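Local structure of esterase (uncultured bacterium pCosCE1, 7ATL) at residues Y46-R49 with E50-K53; E227-P230 with I231-G234; S369-Y372 with P373-R377. The protein hydrolyses carboxylic esters and, as a family VIII carboxylesterase with a beta-lactamase-like sequence, also shows promiscuous acyltransferase activity. All blocks are in the same frame, centred on the assembly; numbering follows the deposited sequence.

The three contacts are local ones, each joining consecutive parts of the chain, but they differ in setting. Contact 1 is a surface turn, rich in charge and held by backbone bonds, a carboxylate bond to the backbone and a salt bridge. Contact 2 is partly buried and extended, and its one polar link is long. These two touch, with Arg49 NH2 reaching Pro228 O, so the turn and the edge strand 229-230 belong to one corner of the molecule. Contact 3 stands apart, its centre about 22 Å from that of contact 1; it starts the C-terminal helix and is partly buried, with a buried tyrosine-isoleucine pair on one side and Arg371 on the exposed flank.

Contact 1 of 3, residues Y46-R49 with E50-K53; sequences YADR and EQKK
Ala47 and Asp48 both face Lys53 in a classic beta bulge, and a type I turn from Arg49 to Lys52 reverses the chain between Asp48 and Lys53, in the surface loop linking strand 37-44 to the short strand 53-54. Lys53 N is bonded to Asp48 O at 2.9 Å, whereas the bond from Ala47 N to Lys53 O is weak, bent to 129° at the hydrogen. Lys52 N closes the turn on Arg49 O.

The side chain of Asp48 reaches back to the backbone of the turn, its CG anti to the backbone N (chi1 -165°). Its CB lies 3.8 Å from Gln51 NE2, and CG packs beside the CG of the same glutamine. OD1 accepts a hydrogen bond from the backbone N-H of Gln51 at 3.0 Å, nearly straight and arriving on the anti side, well out of the carboxylate plane. OD2 is bonded to Thr219 OG1 and accepts a hydrogen bond from a water that also donates to Glu50 OE1. Asp48 OD1 and Glu50 OE1 are like charges 3.4 Å apart; the bridging water, with Tyr221 OH on OE1, may offset their repulsion.

On another side of the turn Tyr46 and Lys52 run side by side, the ring carbon Tyr46 CE1 3.6 Å from Lys52 CA, while Lys53 O sits at the edge of the ring. Glu50 bends at chi2 toward Arg49, carboxylate and guanidinium almost perpendicular. Arg49 NH2, which also serves Pro228 O, meets Glu50 OE2 at 3.0 Å in the guanidinium plane, nearly end-on to the C-O bond.

Contact 2 of 3, residues E227-P230 with I231-G234; sequences EPEP and IRDG
From Glu229 through Pro230 and Ile231 to Arg232 the backbone stays extended, so the two segments form one drawn-out run without a turn to fold them together. Glu229 O and Ile231 N stand 3.7 Å apart, as do Pro230 O and Arg232 N, so neither pair is a bond within the run.

The side chains meet at one place. Glu229 and Arg232 cross obliquely, and Glu229 OE1 faces Arg232 NH1 at 3.7 Å, a long salt bridge best read as electrostatic attraction. The glutamate starts with CG between its backbone N and carbonyl carbon (chi1 78°) and is straight beyond, which carries the carboxylate along toward the arginine. The arginine bends back at chi3, bringing NH1 to the acid with the two flat groups 68° apart. The same OE1 is hydrogen-bonded to His222 NE2, so the arginine is not its only partner.

In the sequence between the two charged residues, Pro230 offers no N-H, and its ring takes up a place beside the chain. Ile231 points away from the proline, and the two side chains find their packing partners elsewhere, on Tyr221 and His222 respectively.

Around this run, Glu229 and Ile231 make backbone hydrogen bonds to His222 and Ala220, pairing the short strand 229-230 with strand 221-222 at one edge of a mixed three-stranded sheet. Ile231 also packs on the Pro251 loop, before the chain goes on to strand 235-238.

Contact 3 of 3, residues S369-Y372 with P373-R377; sequences SGRY and PLQIR
Tyr372 and Pro373 open a helix after a short break at Gly370, and the first backbone bonds run from Gln375 N to Arg371 O at 3.0 Å and from Ile376 N to Tyr372 O, both close to straight. Arg371 O also receives a weak bond from Leu374 N. Pro373 suits this first turn, where its missing N-H costs no helical bond; its CD lies 3.5 Å from Gly370 O.

Tyr372 and Ile376, one turn apart, make the chief side-chain contact. CG of the tyrosine is anti to the backbone N (chi1 -175°), which swings the ring out along the helix, under the isoleucine. Ile376 CG1 stands 3.9 Å from the ring centroid and only 12° off its normal, a CH-pi contact over the middle of one face, while CD1 runs on to Tyr372 CZ, also 3.9 Å away. The buried phenol is held at its far end, where OH is bonded to both Ser28 OG and Ser16 OG.

Helix 372-381 is the last of the chain, and here it packs beside the N-terminal helix 3-21, as the terminal helices do in the beta-lactamase-like fold. Ile376 leans on Val15 and Ser16, and Tyr372 on Ala19. At the start of the helix, Tyr372 N is bonded to Glu366 OE2 of the preceding helix 366-369.

On a more exposed flank the amide of Gln375 comes in over the guanidinium of Arg371, the two planes 74° apart. The amide nitrogen Gln375 NE2 lies over one face, offset toward the rim and 3.4 Å from Arg371 NH1; both are donors, so this is packing. The other end of the amide, Gln375 OE1, has a weak bond from Arg24 NH2.

Contact 1 of 3, residues Y46-R49 with E50-K53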
loop_
_atom_site.group_PDB
_atom_site.type_symbol
_atom_site.label_atom_id
_atom_site.label_comp_id
_atom_site.label_asym_id
_atom_site.label_seq_id
_atom_site.Cartn_x
_atom_site.Cartn_y
_atom_site.Cartn_z
ATOM N N TYR A 46 20.254 0.292 -9.762
ATOM C CA TYR A 46 20.532 -1.123 -9.387
ATOM C C TYR A 46 19.396 -1.722 -8.535
ATOM O O TYR A 46 18.843 -1.072 -7.642
ATOM C CB TYR A 46 21.877 -1.212 -8.657
ATOM C CG TYR A 46 23.111 -0.776 -9.426
ATOM C CD1 TYR A 46 23.570 -1.494 -10.525
ATOM C CD2 TYR A 46 23.871 0.312 -9.009
ATOM C CE1 TYR A 46 24.715 -1.123 -11.213
ATOM C CE2 TYR A 46 25.018 0.698 -9.683
ATOM C CZ TYR A 46 25.434 -0.023 -10.789
ATOM O OH TYR A 46 26.571 0.336 -11.441
ATOM N N ALA A 47 19.055 -2.969 -8.830
ATOM C CA ALA A 47 18.288 -3.871 -7.949
ATOM C C ALA A 47 19.125 -4.081 -6.691
ATOM O O ALA A 47 18.558 -3.943 -5.592
ATOM C CB ALA A 47 18.019 -5.191 -8.635
ATOM N N ASP A 48 20.414 -4.404 -6.889
ATOM C CA ASP A 48 21.465 -4.523 -5.844
ATOM C C ASP A 48 22.720 -3.734 -6.274
ATOM O O ASP A 48 23.352 -4.120 -7.269
ATOM C CB ASP A 48 21.770 -5.997 -5.568
ATOM C CG ASP A 48 22.559 -6.182 -4.282
ATOM O OD1 ASP A 48 23.710 -5.687 -4.200
ATOM O OD2 ASP A 48 22.002 -6.770 -3.354
ATOM N N ARG A 49 23.090 -2.692 -5.521
ATOM C CA ARG A 49 24.276 -1.829 -5.786
ATOM C C ARG A 49 25.570 -2.626 -5.603
ATOM O O ARG A 49 26.396 -2.629 -6.515
ATOM C CB ARG A 49 24.312 -0.620 -4.847
ATOM C CG ARG A 49 25.110 0.568 -5.377
ATOM C CD ARG A 49 25.165 1.749 -4.416
ATOM N NE ARG A 49 25.197 1.214 -3.060
ATOM C CZ ARG A 49 24.857 1.866 -1.951
ATOM N NH1 ARG A 49 24.475 3.137 -1.975
ATOM N NH2 ARG A 49 24.904 1.218 -0.800
ATOM N N GLU A 50 25.726 -3.293 -4.467
ATOM C CA GLU A 50 26.979 -4.001 -4.111
ATOM C C GLU A 50 27.281 -5.075 -5.171
ATOM O O GLU A 50 28.443 -5.155 -5.544
ATOM C CB GLU A 50 26.902 -4.515 -2.668
ATOM C CG GLU A 50 26.782 -3.395 -1.625
ATOM C CD GLU A 50 25.376 -2.859 -1.356
ATOM O OE1 GLU A 50 24.377 -3.552 -1.696
ATOM O OE2 GLU A 50 25.270 -1.741 -0.810
ATOM N N GLN A 51 26.298 -5.807 -5.709
ATOM C CA GLN A 51 26.521 -6.787 -6.821
ATOM C C GLN A 51 26.428 -6.120 -8.216
ATOM O O GLN A 51 26.477 -6.852 -9.241
ATOM C CB GLN A 51 25.494 -7.922 -6.785
ATOM C CG GLN A 51 25.434 -8.693 -5.478
ATOM C CD GLN A 51 24.330 -9.728 -5.511
ATOM O OE1 GLN A 51 24.421 -10.773 -4.869
ATOM N NE2 GLN A 51 23.271 -9.457 -6.265
ATOM N N LYS A 52 26.279 -4.792 -8.277
ATOM C CA LYS A 52 25.993 -4.018 -9.517
ATOM C C LYS A 52 25.050 -4.828 -10.414
ATOM O O LYS A 52 25.365 -4.994 -11.595
ATOM C CB LYS A 52 27.283 -3.642 -10.257
ATOM C CG LYS A 52 28.575 -3.829 -9.465
ATOM C CD LYS A 52 29.703 -2.908 -9.875
ATOM C CE LYS A 52 29.327 -1.448 -9.722
ATOM N NZ LYS A 52 30.476 -0.630 -9.266
ATOM N N LYS A 53 23.940 -5.329 -9.863
ATOM C CA LYS A 53 22.839 -5.938 -10.660
ATOM C C LYS A 53 21.921 -4.810 -11.135
ATOM O O LYS A 53 21.295 -4.125 -10.327
ATOM C CB LYS A 53 22.076 -7.001 -9.867
ATOM C CG LYS A 53 21.163 -7.875 -10.718
ATOM C CD LYS A 53 20.307 -8.823 -9.902
ATOM C CE LYS A 53 21.107 -9.864 -9.142
ATOM N NZ LYS A 53 20.329 -11.106 -8.900
HETATM O O HOH W 1 23.474 -5.986 -1.089
#

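Contact 2 of 3, residues E227-P230 with I231-G234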
loop_
_atom_site.group_PDB
_atom_site.type_symbol
_atom_site.label_atom_id
_atom_site.label_comp_id
_atom_site.label_asym_id
_atom_site.label_seq_id
_atom_site.Cartn_x
_atom_site.Cartn_y
_atom_site.Cartn_z
ATOM N N GLU A 227 24.915 8.175 2.072
ATOM C CA GLU A 227 24.547 7.098 1.118
ATOM C C GLU A 227 23.556 6.146 1.785
ATOM O O GLU A 227 23.533 6.038 3.015
ATOM C CB GLU A 227 25.814 6.393 0.624
ATOM C CG GLU A 227 26.745 7.293 -0.183
ATOM C CD GLU A 227 26.154 7.868 -1.468
ATOM O OE1 GLU A 227 25.736 7.070 -2.342
ATOM O OE2 GLU A 227 26.104 9.118 -1.594
ATOM N N PRO A 228 22.683 5.478 0.988
ATOM C CA PRO A 228 21.800 4.421 1.480
ATOM C C PRO A 228 22.501 3.070 1.693
ATOM O O PRO A 228 23.187 2.644 0.786
ATOM C CB PRO A 228 20.753 4.239 0.357
ATOM C CG PRO A 228 21.011 5.339 -0.641
ATOM C CD PRO A 228 22.454 5.744 -0.439
ATOM N N GLU A 229 22.289 2.423 2.846
ATOM C CA GLU A 229 22.841 1.076 3.169
ATOM C C GLU A 229 21.706 0.053 3.132
ATOM O O GLU A 229 20.541 0.405 3.320
ATOM C CB GLU A 229 23.562 1.094 4.523
ATOM C CG GLU A 229 22.631 1.046 5.746
ATOM C CD GLU A 229 23.263 1.220 7.131
ATOM O OE1 GLU A 229 22.528 1.081 8.151
ATOM O OE2 GLU A 229 24.484 1.509 7.200
ATOM N N PRO A 230 21.997 -1.251 2.905
ATOM C CA PRO A 230 20.966 -2.296 2.932
ATOM C C PRO A 230 20.284 -2.421 4.298
ATOM O O PRO A 230 20.904 -2.123 5.288
ATOM C CB PRO A 230 21.713 -3.599 2.619
ATOM C CG PRO A 230 22.969 -3.125 1.900
ATOM C CD PRO A 230 23.315 -1.792 2.547
ATOM N N ILE A 231 19.007 -2.799 4.308
ATOM C CA ILE A 231 18.223 -2.989 5.561
ATOM C C ILE A 231 18.561 -4.386 6.090
ATOM O O ILE A 231 18.492 -5.340 5.296
ATOM C CB ILE A 231 16.721 -2.783 5.294
ATOM C CG1 ILE A 231 16.423 -1.327 4.903
ATOM C CG2 ILE A 231 15.891 -3.245 6.492
ATOM C CD1 ILE A 231 15.044 -1.088 4.261
ATOM N N ARG A 232 18.970 -4.507 7.358
ATOM C CA ARG A 232 19.268 -5.830 7.964
ATOM C C ARG A 232 17.986 -6.306 8.639
ATOM O O ARG A 232 17.242 -5.455 9.145
ATOM C CB ARG A 232 20.478 -5.753 8.904
ATOM C CG ARG A 232 21.815 -5.615 8.174
ATOM C CD ARG A 232 22.992 -5.187 9.046
ATOM N NE ARG A 232 22.605 -4.401 10.233
ATOM C CZ ARG A 232 22.769 -3.079 10.417
ATOM N NH1 ARG A 232 23.331 -2.329 9.476
ATOM N NH2 ARG A 232 22.358 -2.524 11.554
ATOM N N ASP A 233 17.707 -7.601 8.589
ATOM C CA ASP A 233 16.526 -8.182 9.274
ATOM C C ASP A 233 16.435 -7.589 10.678
ATOM O O ASP A 233 17.493 -7.519 11.334
ATOM C CB ASP A 233 16.587 -9.714 9.341
ATOM C CG ASP A 233 15.881 -10.406 8.182
ATOM O OD1 ASP A 233 15.585 -9.703 7.182
ATOM O OD2 ASP A 233 15.634 -11.640 8.284
ATOM N N GLY A 234 15.227 -7.159 11.075
ATOM C CA GLY A 234 14.889 -6.706 12.438
ATOM C C GLY A 234 15.419 -5.318 12.747
ATOM O O GLY A 234 15.402 -4.920 13.908
#

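Contact 3 of 3, residues S369-Y372 with P373-R377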
loop_
_atom_site.group_PDB
_atom_site.type_symbol
_atom_site.label_atom_id
_atom_site.label_comp_id
_atom_site.label_asym_id
_atom_site.label_seq_id
_atom_site.Cartn_x
_atom_site.Cartn_y
_atom_site.Cartn_z
ATOM N N SER A 369 8.153 9.122 0.872
ATOM C CA SER A 369 7.902 10.443 1.505
ATOM C C SER A 369 8.963 11.468 1.108
ATOM O O SER A 369 8.797 12.615 1.486
ATOM C CB SER A 369 7.834 10.322 2.999
ATOM O OG SER A 369 9.023 9.736 3.506
ATOM N N GLY A 370 10.002 11.082 0.376
ATOM C CA GLY A 370 11.064 12.022 -0.029
ATOM C C GLY A 370 10.602 12.967 -1.125
ATOM O O GLY A 370 9.390 13.058 -1.368
ATOM N N ARG A 371 11.550 13.620 -1.794
ATOM C CA ARG A 371 11.270 14.514 -2.950
ATOM C C ARG A 371 10.917 13.673 -4.194
ATOM O O ARG A 371 10.121 14.154 -5.024
ATOM C CB ARG A 371 12.447 15.484 -3.130
ATOM C CG ARG A 371 12.447 16.616 -2.105
ATOM C CD ARG A 371 13.805 17.257 -1.851
ATOM N NE ARG A 371 14.306 18.012 -3.004
ATOM C CZ ARG A 371 15.363 17.696 -3.768
ATOM N NH1 ARG A 371 15.686 18.482 -4.781
ATOM N NH2 ARG A 371 16.098 16.618 -3.533
ATOM N N TYR A 372 11.424 12.439 -4.298
ATOM C CA TYR A 372 11.376 11.625 -5.540
ATOM C C TYR A 372 9.951 11.449 -6.037
ATOM O O TYR A 372 9.694 11.721 -7.201
ATOM C CB TYR A 372 12.007 10.248 -5.352
ATOM C CG TYR A 372 12.097 9.434 -6.617
ATOM C CD1 TYR A 372 12.908 9.827 -7.670
ATOM C CD2 TYR A 372 11.396 8.254 -6.760
ATOM C CE1 TYR A 372 13.030 9.061 -8.821
ATOM C CE2 TYR A 372 11.517 7.470 -7.897
ATOM C CZ TYR A 372 12.341 7.871 -8.927
ATOM O OH TYR A 372 12.444 7.103 -10.044
ATOM N N PRO A 373 8.999 10.930 -5.226
ATOM C CA PRO A 373 7.638 10.704 -5.711
ATOM C C PRO A 373 6.992 11.990 -6.248
ATOM O O PRO A 373 6.280 11.895 -7.231
ATOM C CB PRO A 373 6.869 10.164 -4.491
ATOM C CG PRO A 373 7.738 10.491 -3.294
ATOM C CD PRO A 373 9.153 10.512 -3.824
ATOM N N LEU A 374 7.290 13.144 -5.622
ATOM C CA LEU A 374 6.699 14.462 -5.986
ATOM C C LEU A 374 7.301 14.987 -7.293
ATOM O O LEU A 374 6.535 15.552 -8.120
ATOM C CB LEU A 374 6.922 15.459 -4.849
ATOM C CG LEU A 374 6.251 15.120 -3.514
ATOM C CD1 LEU A 374 6.146 16.364 -2.627
ATOM C CD2 LEU A 374 4.882 14.476 -3.736
ATOM N N GLN A 375 8.611 14.829 -7.474
ATOM C CA GLN A 375 9.316 15.312 -8.682
ATOM C C GLN A 375 8.900 14.437 -9.855
ATOM O O GLN A 375 8.825 14.968 -10.974
ATOM C CB GLN A 375 10.830 15.241 -8.537
ATOM C CG GLN A 375 11.404 16.232 -7.542
ATOM C CD GLN A 375 12.762 15.741 -7.112
ATOM O OE1 GLN A 375 13.073 14.546 -7.174
ATOM N NE2 GLN A 375 13.588 16.663 -6.664
ATOM N N ILE A 376 8.661 13.146 -9.619
ATOM C CA ILE A 376 8.082 12.262 -10.667
ATOM C C ILE A 376 6.694 12.807 -11.021
ATOM O O ILE A 376 6.430 13.027 -12.224
ATOM C CB ILE A 376 8.027 10.795 -10.221
ATOM C CG1 ILE A 376 9.436 10.212 -10.063
ATOM C CG2 ILE A 376 7.175 9.989 -11.202
ATOM C CD1 ILE A 376 10.124 9.886 -11.380
ATOM N N ARG A 377 5.869 13.044 -9.999
ATOM C CA ARG A 377 4.491 13.565 -10.138
ATOM C C ARG A 377 4.555 14.784 -11.063
ATOM O O ARG A 377 3.885 14.787 -12.121
ATOM C CB ARG A 377 3.916 13.896 -8.756
ATOM C CG ARG A 377 2.582 14.630 -8.809
ATOM C CD ARG A 377 2.246 15.405 -7.551
ATOM N NE ARG A 377 3.166 16.495 -7.288
ATOM C CZ ARG A 377 3.098 17.321 -6.244
ATOM N NH1 ARG A 377 2.139 17.199 -5.339
ATOM N NH2 ARG A 377 4.006 18.272 -6.118
#